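Local coordinates for dephospho-CoA kinase (Aquifex aeolicus, PDB 2IF2), which probably catalyses the ATP-dependent phosphorylation of the 3'-hydroxyl of dephospho-CoA, the last step of coenzyme A biosynthesis, at residues R3-S15 with F151-K164. Numbering follows the deposited sequence.
Sequences RIGLTGNIGCGKS and FERRWKKQMPIEEK. With SO4 (sulfate ion), chain D.
The P-loop that follows strand 3-8 of this kinase is gripped by Q158 and K164, two side chains of the 151-164 segment that bond to its backbone at I10 and G8. Q158 OE1 accepts the backbone N of I10 at 2.8 Å; the N-H points almost straight at it (164°) and the donor lies in the carbonyl plane, on a lone pair. Extended beyond CG, the Q158 chain runs antiparallel to that of N9, the two amide planes turned 37° apart. With only an alanine methyl here, the I10 amide would probably lose this acceptor and a gap would open beside the N9 amide. The carbonyl oxygen of G8 takes two bonds from the same face of its plane, one from K164 NZ at 3.1 Å and one from N9 ND2, also at 3.1 Å; both donors sit well above the plane rather than on a lone pair. K164 NZ also has a weak bond to S113 O and a long, weak ion pair with E117.

The loop fits the Walker A pattern of P-loop NTPases: along and past the type II turn N9-C12, the backbone amides of G11 to S15 converge on a sulfate, with G11 N 2.7 Å from its O3, consistent with the predicted ATP site. R144 NH1 also binds this anion.

Two rings from helix 148-155 pack against the turn. N9 OD1 lies 3.8 Å above one face of the W155 ring, toward its rim, while the I10 carbonyl oxygen meets that ring at its edge. With CG1 of I10 anti to the backbone N (chi1 -179°), CG2 falls between that N and the carbonyl carbon, where it meets F151 CE1 at 3.5 Å and W155 CE3 at 3.9 Å.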
loop_
_atom_site.group_PDB
_atom_site.type_symbol
_atom_site.label_atom_id
_atom_site.label_comp_id
_atom_site.label_asym_id
_atom_site.label_seq_id
_atom_site.Cartn_x
_atom_site.Cartn_y
_atom_site.Cartn_z
ATOM N N ARG A 3 5.773 -14.007 -5.429
ATOM C CA ARG A 3 5.463 -12.703 -4.840
ATOM C C ARG A 3 4.495 -11.944 -5.737
ATOM O O ARG A 3 4.822 -11.594 -6.874
ATOM C CB ARG A 3 6.738 -11.867 -4.657
ATOM C CG ARG A 3 7.266 -11.784 -3.221
ATOM C CD ARG A 3 7.900 -13.090 -2.762
ATOM N NE ARG A 3 8.553 -12.961 -1.465
ATOM C CZ ARG A 3 9.333 -13.894 -0.922
ATOM N NH1 ARG A 3 9.887 -13.694 0.267
ATOM N NH2 ARG A 3 9.568 -15.029 -1.569
ATOM N N ILE A 4 3.301 -11.685 -5.223
ATOM C CA ILE A 4 2.303 -10.969 -5.999
ATOM C C ILE A 4 2.061 -9.585 -5.405
ATOM O O ILE A 4 2.161 -9.386 -4.193
ATOM C CB ILE A 4 0.976 -11.754 -6.046
ATOM C CG1 ILE A 4 1.255 -13.213 -6.420
ATOM C CG2 ILE A 4 0.031 -11.122 -7.057
ATOM C CD1 ILE A 4 1.974 -13.395 -7.743
ATOM N N GLY A 5 1.758 -8.629 -6.271
ATOM C CA GLY A 5 1.515 -7.282 -5.813
ATOM C C GLY A 5 0.100 -6.852 -6.095
ATOM O O GLY A 5 -0.423 -7.050 -7.189
ATOM N N LEU A 6 -0.528 -6.252 -5.098
ATOM C CA LEU A 6 -1.895 -5.803 -5.255
ATOM C C LEU A 6 -1.895 -4.301 -5.090
ATOM O O LEU A 6 -1.549 -3.796 -4.030
ATOM C CB LEU A 6 -2.756 -6.447 -4.182
ATOM C CG LEU A 6 -4.240 -6.581 -4.468
ATOM C CD1 LEU A 6 -4.880 -7.160 -3.223
ATOM C CD2 LEU A 6 -4.862 -5.242 -4.832
ATOM N N THR A 7 -2.284 -3.582 -6.134
ATOM C CA THR A 7 -2.297 -2.129 -6.044
ATOM C C THR A 7 -3.619 -1.503 -6.484
ATOM O O THR A 7 -4.603 -2.200 -6.758
ATOM C CB THR A 7 -1.172 -1.516 -6.886
ATOM O OG1 THR A 7 -1.024 -0.134 -6.543
ATOM C CG2 THR A 7 -1.498 -1.629 -8.372
ATOM N N GLY A 8 -3.624 -0.174 -6.544
ATOM C CA GLY A 8 -4.805 0.566 -6.940
ATOM C C GLY A 8 -4.760 1.954 -6.341
ATOM O O GLY A 8 -3.703 2.410 -5.904
ATOM N N ASN A 9 -5.899 2.637 -6.332
ATOM C CA ASN A 9 -5.966 3.969 -5.755
ATOM C C ASN A 9 -6.798 3.983 -4.476
ATOM O O ASN A 9 -7.557 3.053 -4.194
ATOM C CB ASN A 9 -6.536 4.966 -6.767
ATOM C CG ASN A 9 -5.484 5.480 -7.734
ATOM O OD1 ASN A 9 -5.781 6.274 -8.629
ATOM N ND2 ASN A 9 -4.244 5.034 -7.553
ATOM N N ILE A 10 -6.640 5.042 -3.695
ATOM C CA ILE A 10 -7.368 5.176 -2.447
ATOM C C ILE A 10 -8.876 5.107 -2.686
ATOM O O ILE A 10 -9.431 5.835 -3.515
ATOM C CB ILE A 10 -7.002 6.505 -1.745
ATOM C CG1 ILE A 10 -7.760 6.626 -0.425
ATOM C CG2 ILE A 10 -7.296 7.680 -2.661
ATOM C CD1 ILE A 10 -7.422 5.530 0.579
ATOM N N GLY A 11 -9.525 4.206 -1.960
ATOM C CA GLY A 11 -10.958 4.038 -2.083
ATOM C C GLY A 11 -11.376 3.212 -3.282
ATOM O O GLY A 11 -12.450 3.431 -3.832
ATOM N N CYS A 12 -10.541 2.263 -3.693
ATOM C CA CYS A 12 -10.865 1.425 -4.841
ATOM C C CYS A 12 -11.298 0.039 -4.423
ATOM O O CYS A 12 -11.875 -0.710 -5.213
ATOM C CB CYS A 12 -9.667 1.335 -5.776
ATOM S SG CYS A 12 -9.312 2.917 -6.574
ATOM N N GLY A 13 -11.014 -0.289 -3.166
ATOM C CA GLY A 13 -11.374 -1.586 -2.625
ATOM C C GLY A 13 -10.176 -2.485 -2.386
ATOM O O GLY A 13 -10.342 -3.676 -2.133
ATOM N N LYS A 14 -8.969 -1.929 -2.467
ATOM C CA LYS A 14 -7.773 -2.726 -2.239
ATOM C C LYS A 14 -7.939 -3.527 -0.968
ATOM O O LYS A 14 -7.488 -4.656 -0.870
ATOM C CB LYS A 14 -6.532 -1.842 -2.127
ATOM C CG LYS A 14 -6.080 -1.262 -3.438
ATOM C CD LYS A 14 -4.985 -0.243 -3.237
ATOM C CE LYS A 14 -5.490 1.011 -2.513
ATOM N NZ LYS A 14 -5.234 1.031 -1.040
ATOM N N SER A 15 -8.595 -2.935 0.010
ATOM C CA SER A 15 -8.819 -3.625 1.257
ATOM C C SER A 15 -9.734 -4.823 1.041
ATOM O O SER A 15 -9.352 -5.952 1.350
ATOM C CB SER A 15 -9.451 -2.668 2.250
ATOM O OG SER A 15 -10.534 -1.983 1.620
ATOM N N PHE A 151 -9.332 13.675 0.777
ATOM C CA PHE A 151 -9.319 12.618 -0.230
ATOM C C PHE A 151 -8.605 13.089 -1.482
ATOM O O PHE A 151 -7.644 12.473 -1.936
ATOM C CB PHE A 151 -10.751 12.223 -0.605
ATOM C CG PHE A 151 -10.843 11.331 -1.814
ATOM C CD1 PHE A 151 -10.341 10.039 -1.787
ATOM C CD2 PHE A 151 -11.447 11.780 -2.981
ATOM C CE1 PHE A 151 -10.441 9.209 -2.906
ATOM C CE2 PHE A 151 -11.548 10.953 -4.103
ATOM C CZ PHE A 151 -11.046 9.670 -4.062
ATOM N N GLU A 152 -9.093 14.191 -2.037
ATOM C CA GLU A 152 -8.536 14.762 -3.252
ATOM C C GLU A 152 -7.085 15.155 -3.068
ATOM O O GLU A 152 -6.329 15.257 -4.032
ATOM C CB GLU A 152 -9.358 15.975 -3.665
ATOM C CG GLU A 152 -10.837 15.666 -3.715
ATOM C CD GLU A 152 -11.661 16.845 -4.138
ATOM O OE1 GLU A 152 -11.458 17.942 -3.573
ATOM O OE2 GLU A 152 -12.521 16.671 -5.026
ATOM N N ARG A 153 -6.699 15.365 -1.819
ATOM C CA ARG A 153 -5.335 15.748 -1.514
ATOM C C ARG A 153 -4.397 14.581 -1.789
ATOM O O ARG A 153 -3.250 14.779 -2.184
ATOM C CB ARG A 153 -5.247 16.179 -0.058
ATOM C CG ARG A 153 -3.953 16.855 0.319
ATOM C CD ARG A 153 -4.009 17.250 1.779
ATOM N NE ARG A 153 -4.403 16.107 2.597
ATOM C CZ ARG A 153 -3.751 14.949 2.613
ATOM N NH1 ARG A 153 -2.675 14.785 1.854
ATOM N NH2 ARG A 153 -4.172 13.950 3.380
ATOM N N ARG A 154 -4.892 13.363 -1.581
ATOM C CA ARG A 154 -4.099 12.160 -1.822
ATOM C C ARG A 154 -4.284 11.689 -3.255
ATOM O O ARG A 154 -3.315 11.429 -3.959
ATOM C CB ARG A 154 -4.507 11.032 -0.866
ATOM C CG ARG A 154 -4.259 11.335 0.599
ATOM C CD ARG A 154 -4.782 10.233 1.505
ATOM N NE ARG A 154 -4.824 10.679 2.897
ATOM C CZ ARG A 154 -5.396 10.007 3.892
ATOM N NH1 ARG A 154 -5.984 8.840 3.663
ATOM N NH2 ARG A 154 -5.388 10.507 5.121
ATOM N N TRP A 155 -5.538 11.583 -3.681
ATOM C CA TRP A 155 -5.853 11.137 -5.030
ATOM C C TRP A 155 -5.022 11.871 -6.068
ATOM O O TRP A 155 -4.683 11.312 -7.111
ATOM C CB TRP A 155 -7.339 11.340 -5.322
ATOM C CG TRP A 155 -7.754 10.861 -6.678
ATOM C CD1 TRP A 155 -7.654 11.541 -7.860
ATOM C CD2 TRP A 155 -8.314 9.582 -6.996
ATOM N NE1 TRP A 155 -8.118 10.762 -8.897
ATOM C CE2 TRP A 155 -8.527 9.553 -8.396
ATOM C CE3 TRP A 155 -8.652 8.452 -6.236
ATOM C CZ2 TRP A 155 -9.069 8.441 -9.050
ATOM C CZ3 TRP A 155 -9.191 7.347 -6.887
ATOM C CH2 TRP A 155 -9.391 7.351 -8.281
ATOM N N LYS A 156 -4.690 13.123 -5.779
ATOM C CA LYS A 156 -3.884 13.922 -6.695
ATOM C C LYS A 156 -2.545 13.214 -6.911
ATOM O O LYS A 156 -2.113 13.025 -8.047
ATOM C CB LYS A 156 -3.646 15.316 -6.105
ATOM C CG LYS A 156 -3.580 16.453 -7.131
ATOM C CD LYS A 156 -2.416 16.320 -8.114
ATOM C CE LYS A 156 -2.412 17.478 -9.116
ATOM N NZ LYS A 156 -1.300 17.420 -10.108
ATOM N N LYS A 157 -1.910 12.818 -5.806
ATOM C CA LYS A 157 -0.616 12.139 -5.835
ATOM C C LYS A 157 -0.626 10.899 -6.711
ATOM O O LYS A 157 0.256 10.710 -7.546
ATOM C CB LYS A 157 -0.182 11.739 -4.419
ATOM C CG LYS A 157 1.189 11.061 -4.362
ATOM C CD LYS A 157 1.545 10.557 -2.966
ATOM C CE LYS A 157 1.628 11.688 -1.948
ATOM N NZ LYS A 157 1.823 11.168 -0.559
ATOM N N GLN A 158 -1.619 10.046 -6.511
ATOM C CA GLN A 158 -1.720 8.828 -7.295
ATOM C C GLN A 158 -1.989 9.149 -8.753
ATOM O O GLN A 158 -2.835 9.984 -9.061
ATOM C CB GLN A 158 -2.843 7.949 -6.762
ATOM C CG GLN A 158 -2.598 7.417 -5.377
ATOM C CD GLN A 158 -3.668 6.451 -4.964
ATOM O OE1 GLN A 158 -4.840 6.808 -4.883
ATOM N NE2 GLN A 158 -3.278 5.213 -4.712
HETATM N N MSE A 159 -1.273 8.473 -9.644
HETATM C CA MSE A 159 -1.435 8.695 -11.073
HETATM C C MSE A 159 -2.828 8.295 -11.538
HETATM O O MSE A 159 -3.526 7.539 -10.864
HETATM C CB MSE A 159 -0.404 7.890 -11.863
HETATM C CG MSE A 159 -0.671 6.397 -11.889
HETATM SE SE MSE A 159 0.228 5.538 -13.378
HETATM C CE MSE A 159 2.023 5.545 -12.666
ATOM N N PRO A 160 -3.252 8.804 -12.707
ATOM C CA PRO A 160 -4.571 8.494 -13.264
ATOM C C PRO A 160 -4.817 6.996 -13.284
ATOM O O PRO A 160 -4.144 6.257 -14.007
ATOM C CB PRO A 160 -4.494 9.079 -14.668
ATOM C CG PRO A 160 -3.644 10.288 -14.459
ATOM C CD PRO A 160 -2.534 9.757 -13.572
ATOM N N ILE A 161 -5.783 6.559 -12.481
ATOM C CA ILE A 161 -6.131 5.143 -12.383
ATOM C C ILE A 161 -6.390 4.545 -13.767
ATOM O O ILE A 161 -6.086 3.375 -14.022
ATOM C CB ILE A 161 -7.391 4.935 -11.500
ATOM C CG1 ILE A 161 -7.630 3.441 -11.276
ATOM C CG2 ILE A 161 -8.609 5.577 -12.152
ATOM C CD1 ILE A 161 -6.521 2.750 -10.500
ATOM N N GLU A 162 -6.939 5.363 -14.660
ATOM C CA GLU A 162 -7.247 4.926 -16.011
ATOM C C GLU A 162 -5.969 4.636 -16.798
ATOM O O GLU A 162 -6.014 4.065 -17.889
ATOM C CB GLU A 162 -8.084 5.994 -16.712
ATOM C CG GLU A 162 -9.161 6.604 -15.819
ATOM C CD GLU A 162 -10.512 6.697 -16.501
ATOM O OE1 GLU A 162 -11.425 7.332 -15.930
ATOM O OE2 GLU A 162 -10.662 6.131 -17.605
ATOM N N GLU A 163 -4.829 5.030 -16.236
ATOM C CA GLU A 163 -3.536 4.790 -16.872
ATOM C C GLU A 163 -2.848 3.649 -16.114
ATOM O O GLU A 163 -2.202 2.793 -16.722
ATOM C CB GLU A 163 -2.668 6.060 -16.825
ATOM C CG GLU A 163 -2.019 6.484 -18.171
ATOM C CD GLU A 163 -0.792 5.657 -18.572
ATOM O OE1 GLU A 163 0.194 5.620 -17.803
ATOM O OE2 GLU A 163 -0.807 5.056 -19.669
ATOM N N LYS A 164 -3.001 3.639 -14.789
ATOM C CA LYS A 164 -2.398 2.605 -13.954
ATOM C C LYS A 164 -2.848 1.221 -14.385
ATOM O O LYS A 164 -2.067 0.272 -14.363
ATOM C CB LYS A 164 -2.758 2.820 -12.480
ATOM C CG LYS A 164 -2.287 1.693 -11.561
ATOM C CD LYS A 164 -2.491 2.007 -10.079
ATOM C CE LYS A 164 -1.492 3.033 -9.572
ATOM N NZ LYS A 164 -1.630 3.259 -8.107
HETATM S S SO4 D . -9.086 1.213 -0.548
HETATM O O1 SO4 D . -10.541 1.030 -0.356
HETATM O O2 SO4 D . -8.371 0.132 0.145
HETATM O O3 SO4 D . -8.666 2.516 0.015
HETATM O O4 SO4 D . -8.759 1.164 -1.992
#